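Local atomic coordinates of alanine dehydrogenase/pyridine nucleotide transhydrogenase (Mycobacterium smegmatis str. MC2 155, PDB entry 3P2Y), a protein that probably serves as the alpha 1 subunit of a transhydrogenase that exchanges reducing equivalents between NADH and NADP while protons are pumped across the membrane. Residues K159-G164 against L197-T202; D261-F266 against A286-G291; V298-L301 against G307-E310; C309-P314 against I318-V323. One frame throughout, in Å; residues are numbered along the deposited sequence.

How the interactions relate
All four contacts lie in the C-terminal, Rossmann-type half of the chain. Interaction 1 is core: two helices beside the sheet meet through small apolar groups. Interaction 3 is also buried but polar, an aspartate at the end of strand 297-300 being gripped by backbone amides of the following loop. It shares Cys309 and Glu310 with interaction 4, a surface contact of a leucine with a histidine at the sheet's edge. Interaction 2, partly buried, joins the last part of helix 249-263 to helix 286-290 and Gly291 through methyl groups and one water. Glu310 probably hydrogen-bonds the Ala286 N, tying interaction 2 to 3 and 4, while Ala160 and Gly164 of interaction 1 pack on Val299 and Leu301 of interaction 3.

Interaction 1. Residues K159-G164 against L197-T202; sequences KAVLLG and LQALAT. With EDO (1,2-ethanediol), chain G.
No ring enters the place where Val161 meets Ala199 and Thr202; the flat group involved is the carbonyl of Ala199, where the Val161 methyl CG2 comes in beside the O, 3.3 Å away, rather than along the C=O bond. The two helices, 148-167 and 194-206, flank a Rossmann-type sheet, and the second begins within a glycine-rich segment consistent with the GxGxxG pattern of dinucleotide-binding folds. Their backbones come closest at Val161 and Ala199, whose CA atoms are 5.8 Å apart, a spacing that the small alanine allows. With CG1 of Val161 anti to the backbone N (chi1 173°), CG2 is left to lie against Ala199, 3.8 Å from its CB, while CB and CG1 face the threonine. Thr202 meets them with its methyl rather than its hydroxyl, CG2 lying 3.8 Å from Val161 CB, and the two side chains pass alongside one another, pointing opposite ways. No hydrogen bond joins the segments, so the contact is van der Waals packing of methyl groups and one carbonyl. Ile270 of the sheet touches both Val161 and Ala199. On the side of helix 148-167 turned from its partner, Lys159 NZ bonds Thr334 and the backbone of Ser166 of the second subunit. An ethanediol, probably from the crystallisation liquor, links the lysine's carbonyl and ammonium group: its O1 donates to Lys159 O and Lys159 NZ to its O2, each at 2.8 Å.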
loop_
_atom_site.group_PDB
_atom_site.type_symbol
_atom_site.label_atom_id
_atom_site.label_comp_id
_atom_site.label_asym_id
_atom_site.label_seq_id
_atom_site.Cartn_x
_atom_site.Cartn_y
_atom_site.Cartn_z
ATOM N N LYS A 159 -3.200 -3.569 7.331
ATOM C CA LYS A 159 -3.542 -3.138 5.953
ATOM C C LYS A 159 -4.081 -1.699 5.925
ATOM O O LYS A 159 -3.964 -1.016 4.887
ATOM C CB LYS A 159 -4.552 -4.101 5.323
ATOM C CG LYS A 159 -3.983 -5.507 5.030
ATOM C CD LYS A 159 -2.689 -5.493 4.217
ATOM C CE LYS A 159 -2.802 -4.730 2.839
ATOM N NZ LYS A 159 -3.610 -5.618 1.842
ATOM N N ALA A 160 -4.661 -1.238 7.040
ATOM C CA ALA A 160 -5.129 0.181 7.135
ATOM C C ALA A 160 -3.979 1.160 6.971
ATOM O O ALA A 160 -4.104 2.185 6.278
ATOM C CB ALA A 160 -5.894 0.457 8.496
ATOM N N VAL A 161 -2.837 0.841 7.598
ATOM C CA VAL A 161 -1.652 1.687 7.465
ATOM C C VAL A 161 -1.104 1.641 6.054
ATOM O O VAL A 161 -0.690 2.685 5.517
ATOM C CB VAL A 161 -0.541 1.310 8.503
ATOM C CG1 VAL A 161 0.777 2.099 8.233
ATOM C CG2 VAL A 161 -1.072 1.642 9.873
ATOM N N LEU A 162 -1.010 0.443 5.469
ATOM C CA LEU A 162 -0.525 0.385 4.086
ATOM C C LEU A 162 -1.407 1.235 3.163
ATOM O O LEU A 162 -0.902 1.892 2.237
ATOM C CB LEU A 162 -0.424 -1.068 3.556
ATOM C CG LEU A 162 0.640 -1.913 4.275
ATOM C CD1 LEU A 162 0.659 -3.328 3.677
ATOM C CD2 LEU A 162 2.004 -1.263 4.121
ATOM N N LEU A 163 -2.708 1.227 3.433
ATOM C CA LEU A 163 -3.649 1.963 2.561
ATOM C C LEU A 163 -3.434 3.453 2.766
ATOM O O LEU A 163 -3.353 4.204 1.786
ATOM C CB LEU A 163 -5.103 1.586 2.909
ATOM C CG LEU A 163 -6.181 2.337 2.117
ATOM C CD1 LEU A 163 -5.998 2.133 0.588
ATOM C CD2 LEU A 163 -7.594 1.879 2.594
ATOM N N GLY A 164 -3.327 3.875 4.024
ATOM C CA GLY A 164 -3.049 5.298 4.316
ATOM C C GLY A 164 -1.759 5.766 3.649
ATOM O O GLY A 164 -1.703 6.859 3.024
ATOM N N LEU A 197 -4.019 -0.987 17.642
ATOM C CA LEU A 197 -2.679 -1.233 18.146
ATOM C C LEU A 197 -1.751 -1.702 17.026
ATOM O O LEU A 197 -0.586 -1.301 16.963
ATOM C CB LEU A 197 -2.710 -2.282 19.255
ATOM C CG LEU A 197 -1.468 -2.334 20.148
ATOM C CD1 LEU A 197 -1.262 -0.974 20.893
ATOM C CD2 LEU A 197 -1.603 -3.492 21.155
ATOM N N GLN A 198 -2.250 -2.598 16.172
ATOM C CA GLN A 198 -1.459 -3.035 15.038
ATOM C C GLN A 198 -1.211 -1.872 14.082
ATOM O O GLN A 198 -0.114 -1.751 13.545
ATOM C CB GLN A 198 -2.147 -4.202 14.295
ATOM C CG GLN A 198 -1.196 -4.836 13.212
ATOM C CD GLN A 198 0.078 -5.392 13.844
ATOM O OE1 GLN A 198 1.167 -4.828 13.663
ATOM N NE2 GLN A 198 -0.058 -6.450 14.623
ATOM N N ALA A 199 -2.200 -1.009 13.882
ATOM C CA ALA A 199 -1.973 0.220 13.054
ATOM C C ALA A 199 -0.840 1.098 13.644
ATOM O O ALA A 199 0.049 1.553 12.923
ATOM C CB ALA A 199 -3.277 1.053 12.918
ATOM N N LEU A 200 -0.857 1.309 14.955
ATOM C CA LEU A 200 0.256 2.068 15.571
ATOM C C LEU A 200 1.611 1.411 15.336
ATOM O O LEU A 200 2.592 2.108 15.008
ATOM C CB LEU A 200 0.031 2.246 17.081
ATOM C CG LEU A 200 -1.105 3.212 17.430
ATOM C CD1 LEU A 200 -1.426 3.020 18.935
ATOM C CD2 LEU A 200 -0.750 4.695 17.133
ATOM N N ALA A 201 1.680 0.082 15.514
ATOM C CA ALA A 201 2.939 -0.636 15.363
ATOM C C ALA A 201 3.404 -0.528 13.920
ATOM O O ALA A 201 4.593 -0.267 13.662
ATOM C CB ALA A 201 2.804 -2.134 15.779
ATOM N N THR A 202 2.478 -0.743 12.988
ATOM C CA THR A 202 2.852 -0.746 11.553
ATOM C C THR A 202 3.284 0.648 11.079
ATOM O O THR A 202 4.261 0.766 10.338
ATOM C CB THR A 202 1.710 -1.309 10.694
ATOM O OG1 THR A 202 1.477 -2.664 11.133
ATOM C CG2 THR A 202 2.096 -1.360 9.191
HETATM C C1 EDO G . -5.462 -2.367 1.747
HETATM O O1 EDO G . -4.236 -1.788 2.225
HETATM C C2 EDO G . -5.362 -2.669 0.238
HETATM O O2 EDO G . -4.469 -3.775 -0.067
#

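Interaction 2. Residues D261-F266 against A286-G291; sequences DAITKF and AAAATG. With NA (sodium ion), chain E.
Ile263 and Ala288 make the apolar part of this contact. The branches CG2 and CD1 of the isoleucine straddle the alanine methyl, with Ile263 CG2 4.0 Å from Ala288 CB, and the isoleucine also packs on Leu188 and Leu190 of the Rossmann-type sheet. The last part of helix 249-263 is thereby wedged between the sheet and the short helix 286-290.

Thr264 supplies the contacts of methyl and methine with backbone. Its OG1 sits between the backbone N and the carbonyl carbon (chi1 69°) and donates back to Asp261 O at 2.7 Å, which fixes the rotation and leaves CG2 to face the other helix, 3.7 Å from Ala288 O. Thr264 CB in turn lies 3.4 Å from Gly291 O. The glycine brings no side chain here, and the CA atoms of Thr264 and Gly291 come within 5.0 Å.

Direct hydrogen bonds between the segments are absent, but one water spans them, donating to Thr264 O at 2.8 Å and to Gly291 O. Within the second helix, Thr290 OG1 donates to Ala286 O from well above the carbonyl plane; Ala286 O also accepts from Thr290 N.

Metal coordination lies just beyond: Lys265 O binds a sodium ion at 2.6 Å, with five waters round it, one of them distant.

Thr264 and Gly291 thus both present carbonyl oxygens, which cannot bond each other; a water giving both its protons joins the two acceptors, while Ile263 and the methyl of Ala288 pack on the buried side.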
loop_
_atom_site.group_PDB
_atom_site.type_symbol
_atom_site.label_atom_id
_atom_site.label_comp_id
_atom_site.label_asym_id
_atom_site.label_seq_id
_atom_site.Cartn_x
_atom_site.Cartn_y
_atom_site.Cartn_z
ATOM N N ASP A 261 -9.160 19.709 17.200
ATOM C CA ASP A 261 -7.914 20.443 16.954
ATOM C C ASP A 261 -6.721 19.514 16.787
ATOM O O ASP A 261 -5.861 19.731 15.922
ATOM C CB ASP A 261 -7.597 21.401 18.111
ATOM C CG ASP A 261 -8.575 22.561 18.213
ATOM O OD1 ASP A 261 -9.350 22.810 17.259
ATOM O OD2 ASP A 261 -8.567 23.232 19.275
ATOM N N ALA A 262 -6.659 18.483 17.627
ATOM C CA ALA A 262 -5.547 17.558 17.548
ATOM C C ALA A 262 -5.520 16.885 16.173
ATOM O O ALA A 262 -4.459 16.807 15.560
ATOM C CB ALA A 262 -5.605 16.550 18.650
ATOM N N ILE A 263 -6.676 16.438 15.689
ATOM C CA ILE A 263 -6.761 15.730 14.380
ATOM C C ILE A 263 -6.160 16.545 13.232
ATOM O O ILE A 263 -5.481 15.999 12.338
ATOM C CB ILE A 263 -8.208 15.301 14.062
ATOM C CG1 ILE A 263 -8.674 14.191 15.021
ATOM C CG2 ILE A 263 -8.375 14.881 12.574
ATOM C CD1 ILE A 263 -10.201 14.090 15.120
ATOM N N THR A 264 -6.373 17.865 13.264
ATOM C CA THR A 264 -5.917 18.713 12.159
ATOM C C THR A 264 -4.422 18.670 11.969
ATOM O O THR A 264 -3.938 19.010 10.888
ATOM C CB THR A 264 -6.355 20.217 12.337
ATOM O OG1 THR A 264 -5.643 20.826 13.430
ATOM C CG2 THR A 264 -7.840 20.299 12.561
ATOM N N LYS A 265 -3.693 18.232 13.004
ATOM C CA LYS A 265 -2.221 18.248 13.003
ATOM C C LYS A 265 -1.570 17.023 12.339
ATOM O O LYS A 265 -0.353 17.003 12.156
ATOM C CB LYS A 265 -1.631 18.343 14.416
ATOM C CG LYS A 265 -2.163 19.474 15.300
ATOM C CD LYS A 265 -2.050 20.824 14.623
ATOM C CE LYS A 265 -2.254 21.947 15.641
ATOM N NZ LYS A 265 -2.222 23.274 14.958
ATOM N N PHE A 266 -2.363 16.034 11.969
ATOM C CA PHE A 266 -1.789 14.741 11.530
ATOM C C PHE A 266 -1.881 14.524 10.029
ATOM O O PHE A 266 -2.836 14.996 9.388
ATOM C CB PHE A 266 -2.474 13.592 12.265
ATOM C CG PHE A 266 -2.068 13.505 13.707
ATOM C CD1 PHE A 266 -0.969 12.752 14.080
ATOM C CD2 PHE A 266 -2.774 14.224 14.675
ATOM C CE1 PHE A 266 -0.581 12.690 15.436
ATOM C CE2 PHE A 266 -2.388 14.193 16.018
ATOM C CZ PHE A 266 -1.294 13.432 16.393
ATOM N N ALA A 286 -16.668 16.793 10.357
ATOM C CA ALA A 286 -16.358 17.452 9.096
ATOM C C ALA A 286 -15.268 18.525 9.252
ATOM O O ALA A 286 -14.360 18.596 8.421
ATOM C CB ALA A 286 -17.625 18.054 8.488
ATOM N N ALA A 287 -15.364 19.353 10.301
ATOM C CA ALA A 287 -14.384 20.421 10.555
ATOM C C ALA A 287 -12.972 19.887 10.818
ATOM O O ALA A 287 -11.980 20.475 10.366
ATOM C CB ALA A 287 -14.827 21.282 11.719
ATOM N N ALA A 288 -12.888 18.798 11.581
ATOM C CA ALA A 288 -11.593 18.163 11.885
ATOM C C ALA A 288 -10.913 17.719 10.596
ATOM O O ALA A 288 -9.750 18.057 10.366
ATOM C CB ALA A 288 -11.779 16.966 12.822
ATOM N N ALA A 289 -11.658 17.006 9.745
ATOM C CA ALA A 289 -11.112 16.496 8.482
ATOM C C ALA A 289 -10.699 17.646 7.577
ATOM O O ALA A 289 -9.618 17.629 7.005
ATOM C CB ALA A 289 -12.119 15.596 7.766
ATOM N N THR A 290 -11.563 18.653 7.482
ATOM C CA THR A 290 -11.341 19.824 6.633
ATOM C C THR A 290 -10.129 20.641 7.063
ATOM O O THR A 290 -9.465 21.276 6.221
ATOM C CB THR A 290 -12.620 20.726 6.653
ATOM O OG1 THR A 290 -13.712 19.954 6.167
ATOM C CG2 THR A 290 -12.466 21.954 5.793
ATOM N N GLY A 291 -9.851 20.619 8.365
ATOM C CA GLY A 291 -8.722 21.347 8.955
ATOM C C GLY A 291 -7.368 20.667 8.766
ATOM O O GLY A 291 -6.331 21.266 9.059
HETATM NA NA NA E . 1.699 18.288 11.071
HETATM O O HOH W 1 -3.363 21.437 9.643
HETATM O O HOH W 2 0.139 20.423 10.933
HETATM O O HOH W 3 2.350 17.399 13.540
HETATM O O HOH W 4 2.615 16.271 10.543
HETATM O O HOH W 5 3.335 18.930 9.290
HETATM O O HOH W 6 -0.031 17.709 8.701
#

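Interaction 3. Residues V298-L301 against G307-E310; sequences VVDL and GNCE
Asp300 turns its carboxylate onto the backbone of Asn308 and Cys309. With CG anti to the backbone N (chi1 -175°), the group reaches from the strand across to the loop at Gly307-Cys309. Asn308 N donates to Asp300 OD1 at 2.9 Å in a nearly straight bond (169°), arriving on the syn side and a little out of the carboxylate plane. Cys309 N reaches Asp300 OD2, also at 2.9 Å, but from above that plane and less straight. Ala302 N adds a further bond to OD1 and Thr312 OG1 probably one to OD2, so each oxygen of this buried group appears to have two donors.

Asn308 has CG anti to its carbonyl carbon, which sets the amide beside the carboxylate and almost parallel to it, their planes 17° apart. Its OD1 stands 3.5 Å from Asp300 OD1, acceptor beside acceptor; its own bonds are made away from the aspartate, OD1 with Thr271 and ND2 with the carbonyls of Pro281 and Ala273. Gly307, at positive phi, brings its CA to 3.2 Å from Asp300 OD2. Cys309 CB packs 3.5 Å from Asp300 OD2, and Val298 CG1 lies 4.3 Å from Cys309 CB.

Strand 297-300 runs parallel between 268-271 and 323-326 in the Rossmann-type sheet. Val298 and Asp300 point to the loop, whereas Val299 packs on Ala160 of helix 148-167.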
loop_
_atom_site.group_PDB
_atom_site.type_symbol
_atom_site.label_atom_id
_atom_site.label_comp_id
_atom_site.label_asym_id
_atom_site.label_seq_id
_atom_site.Cartn_x
_atom_site.Cartn_y
_atom_site.Cartn_z
ATOM N N VAL A 298 -7.542 10.234 5.890
ATOM C CA VAL A 298 -8.292 9.620 6.970
ATOM C C VAL A 298 -8.689 8.230 6.493
ATOM O O VAL A 298 -9.373 8.096 5.460
ATOM C CB VAL A 298 -9.607 10.412 7.303
ATOM C CG1 VAL A 298 -10.480 9.666 8.376
ATOM C CG2 VAL A 298 -9.272 11.841 7.783
ATOM N N VAL A 299 -8.268 7.208 7.236
ATOM C CA VAL A 299 -8.633 5.812 6.906
ATOM C C VAL A 299 -9.645 5.393 7.980
ATOM O O VAL A 299 -9.301 5.192 9.149
ATOM C CB VAL A 299 -7.423 4.867 6.931
ATOM C CG1 VAL A 299 -7.863 3.431 6.463
ATOM C CG2 VAL A 299 -6.259 5.406 6.036
ATOM N N ASP A 300 -10.911 5.317 7.581
ATOM C CA ASP A 300 -12.025 5.039 8.494
ATOM C C ASP A 300 -12.395 3.573 8.334
ATOM O O ASP A 300 -12.852 3.147 7.258
ATOM C CB ASP A 300 -13.186 5.985 8.095
ATOM C CG ASP A 300 -14.397 5.917 9.025
ATOM O OD1 ASP A 300 -14.547 4.975 9.833
ATOM O OD2 ASP A 300 -15.263 6.815 8.868
ATOM N N LEU A 301 -12.163 2.772 9.377
ATOM C CA LEU A 301 -12.450 1.338 9.300
ATOM C C LEU A 301 -13.879 0.985 9.674
ATOM O O LEU A 301 -14.262 -0.178 9.604
ATOM C CB LEU A 301 -11.519 0.514 10.200
ATOM C CG LEU A 301 -10.005 0.670 9.951
ATOM C CD1 LEU A 301 -9.236 -0.435 10.693
ATOM C CD2 LEU A 301 -9.720 0.630 8.465
ATOM N N GLY A 307 -19.357 4.783 9.757
ATOM C CA GLY A 307 -18.067 5.501 9.749
ATOM C C GLY A 307 -17.822 6.351 10.985
ATOM O O GLY A 307 -18.753 6.947 11.532
ATOM N N ASN A 308 -16.561 6.428 11.417
ATOM C CA ASN A 308 -16.165 7.309 12.509
ATOM C C ASN A 308 -16.062 8.740 12.027
ATOM O O ASN A 308 -15.990 9.667 12.848
ATOM C CB ASN A 308 -14.797 6.902 13.079
ATOM C CG ASN A 308 -14.777 5.463 13.616
ATOM O OD1 ASN A 308 -13.925 4.653 13.228
ATOM N ND2 ASN A 308 -15.729 5.131 14.485
ATOM N N CYS A 309 -15.999 8.909 10.699
ATOM C CA CYS A 309 -15.828 10.234 10.104
ATOM C C CYS A 309 -17.125 10.650 9.447
ATOM O O CYS A 309 -17.710 9.903 8.671
ATOM C CB CYS A 309 -14.674 10.268 9.083
ATOM S SG CYS A 309 -14.369 11.894 8.345
ATOM N N GLU A 310 -17.555 11.867 9.763
ATOM C CA GLU A 310 -18.780 12.445 9.204
ATOM C C GLU A 310 -18.813 12.459 7.660
ATOM O O GLU A 310 -19.880 12.345 7.048
ATOM C CB GLU A 310 -18.951 13.860 9.787
ATOM C CG GLU A 310 -20.122 14.693 9.274
ATOM C CD GLU A 310 -20.237 16.057 9.985
ATOM O OE1 GLU A 310 -19.392 16.389 10.867
ATOM O OE2 GLU A 310 -21.184 16.802 9.640
#

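Interaction 4. Residues C309-P314 against I318-V323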
loop_
_atom_site.group_PDB
_atom_site.type_symbol
_atom_site.label_atom_id
_atom_site.label_comp_id
_atom_site.label_asym_id
_atom_site.label_seq_id
_atom_site.Cartn_x
_atom_site.Cartn_y
_atom_site.Cartn_z
ATOM N N CYS A 309 -15.999 8.909 10.699
ATOM C CA CYS A 309 -15.828 10.234 10.104
ATOM C C CYS A 309 -17.125 10.650 9.447
ATOM O O CYS A 309 -17.710 9.903 8.671
ATOM C CB CYS A 309 -14.674 10.268 9.083
ATOM S SG CYS A 309 -14.369 11.894 8.345
ATOM N N GLU A 310 -17.555 11.867 9.763
ATOM C CA GLU A 310 -18.780 12.445 9.204
ATOM C C GLU A 310 -18.813 12.459 7.660
ATOM O O GLU A 310 -19.880 12.345 7.048
ATOM C CB GLU A 310 -18.951 13.860 9.787
ATOM C CG GLU A 310 -20.122 14.693 9.274
ATOM C CD GLU A 310 -20.237 16.057 9.985
ATOM O OE1 GLU A 310 -19.392 16.389 10.867
ATOM O OE2 GLU A 310 -21.184 16.802 9.640
ATOM N N LEU A 311 -17.649 12.592 7.036
ATOM C CA LEU A 311 -17.585 12.719 5.582
ATOM C C LEU A 311 -17.354 11.373 4.882
ATOM O O LEU A 311 -17.264 11.309 3.659
ATOM C CB LEU A 311 -16.512 13.738 5.197
ATOM C CG LEU A 311 -16.752 15.153 5.744
ATOM C CD1 LEU A 311 -15.510 16.016 5.587
ATOM C CD2 LEU A 311 -17.968 15.799 5.044
ATOM N N THR A 312 -17.252 10.304 5.668
ATOM C CA THR A 312 -17.008 8.981 5.098
ATOM C C THR A 312 -18.099 8.517 4.155
ATOM O O THR A 312 -19.300 8.606 4.472
ATOM C CB THR A 312 -16.777 7.944 6.219
ATOM O OG1 THR A 312 -15.476 8.169 6.744
ATOM C CG2 THR A 312 -16.902 6.498 5.719
ATOM N N GLU A 313 -17.673 8.042 2.990
ATOM C CA GLU A 313 -18.556 7.332 2.066
ATOM C C GLU A 313 -18.146 5.855 2.068
ATOM O O GLU A 313 -17.110 5.498 1.489
ATOM C CB GLU A 313 -18.460 7.954 0.673
ATOM C CG GLU A 313 -18.942 9.414 0.654
ATOM C CD GLU A 313 -18.810 10.081 -0.710
ATOM O OE1 GLU A 313 -18.884 9.357 -1.725
ATOM O OE2 GLU A 313 -18.640 11.336 -0.756
ATOM N N PRO A 314 -18.944 4.987 2.733
ATOM C CA PRO A 314 -18.580 3.566 2.925
ATOM C C PRO A 314 -18.169 2.845 1.628
ATOM O O PRO A 314 -18.854 2.976 0.581
ATOM C CB PRO A 314 -19.857 2.956 3.543
ATOM C CG PRO A 314 -20.479 4.109 4.293
ATOM C CD PRO A 314 -20.198 5.333 3.442
ATOM N N ILE A 318 -12.721 9.199 -1.316
ATOM C CA ILE A 318 -13.116 10.515 -1.824
ATOM C C ILE A 318 -12.155 11.584 -1.345
ATOM O O ILE A 318 -11.350 11.339 -0.442
ATOM C CB ILE A 318 -14.577 10.881 -1.443
ATOM C CG1 ILE A 318 -14.829 10.892 0.086
ATOM C CG2 ILE A 318 -15.563 9.920 -2.151
ATOM C CD1 ILE A 318 -14.602 12.269 0.746
ATOM N N VAL A 319 -12.226 12.764 -1.952
ATOM C CA VAL A 319 -11.387 13.876 -1.516
ATOM C C VAL A 319 -12.298 15.020 -1.087
ATOM O O VAL A 319 -13.273 15.354 -1.798
ATOM C CB VAL A 319 -10.372 14.321 -2.627
ATOM C CG1 VAL A 319 -9.593 15.569 -2.196
ATOM C CG2 VAL A 319 -9.369 13.188 -2.963
ATOM N N HIS A 320 -12.003 15.600 0.072
ATOM C CA HIS A 320 -12.780 16.711 0.600
ATOM C C HIS A 320 -11.818 17.829 1.014
ATOM O O HIS A 320 -11.027 17.660 1.936
ATOM C CB HIS A 320 -13.650 16.217 1.766
ATOM C CG HIS A 320 -14.589 17.248 2.300
ATOM N ND1 HIS A 320 -15.851 17.450 1.775
ATOM C CD2 HIS A 320 -14.453 18.134 3.313
ATOM C CE1 HIS A 320 -16.448 18.426 2.440
ATOM N NE2 HIS A 320 -15.622 18.859 3.376
ATOM N N HIS A 321 -11.881 18.973 0.316
ATOM C CA HIS A 321 -10.970 20.090 0.570
ATOM C C HIS A 321 -9.507 19.616 0.640
ATOM O O HIS A 321 -8.743 19.969 1.544
ATOM C CB HIS A 321 -11.413 20.863 1.817
ATOM C CG HIS A 321 -12.713 21.585 1.630
ATOM N ND1 HIS A 321 -13.931 21.033 1.966
ATOM C CD2 HIS A 321 -12.988 22.799 1.097
ATOM C CE1 HIS A 321 -14.898 21.879 1.662
ATOM N NE2 HIS A 321 -14.353 22.963 1.142
ATOM N N GLY A 322 -9.123 18.811 -0.354
ATOM C CA GLY A 322 -7.733 18.310 -0.468
ATOM C C GLY A 322 -7.368 17.200 0.496
ATOM O O GLY A 322 -6.217 16.747 0.507
ATOM N N VAL A 323 -8.339 16.732 1.277
ATOM C CA VAL A 323 -8.081 15.655 2.280
ATOM C C VAL A 323 -8.735 14.364 1.816
ATOM O O VAL A 323 -9.934 14.334 1.480
ATOM C CB VAL A 323 -8.590 16.056 3.700
ATOM C CG1 VAL A 323 -8.366 14.921 4.708
ATOM C CG2 VAL A 323 -7.887 17.334 4.195
#
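A type I turn from Cys309 to Thr312 carries Leu311 opposite His320, which ends a strand and begins a type I' turn running to Val323. The first turn is closed by Thr312 N to Cys309 O at 3.1 Å; inside it Leu311 N also donates to Cys309 SG at 3.6 Å, usual for sulfur. In the second, His320 and Val323 exchange both backbone hydrogen bonds and His321 and Gly322 take positive phi.

That turn joins strands 317-320 and 323-326 in a beta hairpin with a two-residue loop, His321-Gly322, the antiparallel strand 317-320 lying at one edge of the otherwise parallel Rossmann-type sheet in this chain.

Between them, Leu311 CD1 lies over a face of the His320 imidazole in a CH-pi contact, 3.6 Å from the centroid and 23° off the normal, displaced toward CD2. Leu311 also rests on Ala286 and Ala289, and His320 on Thr290, of helix 286-290.

Farther along, the extended Glu313 runs across Ile318. Having CG1 between the backbone N and the carbonyl carbon (chi1 59°), Ile318 lays CG2 against the carboxylate, 3.4 Å from Glu313 OE1, and its CD1 lies 4.1 Å from Leu311 O.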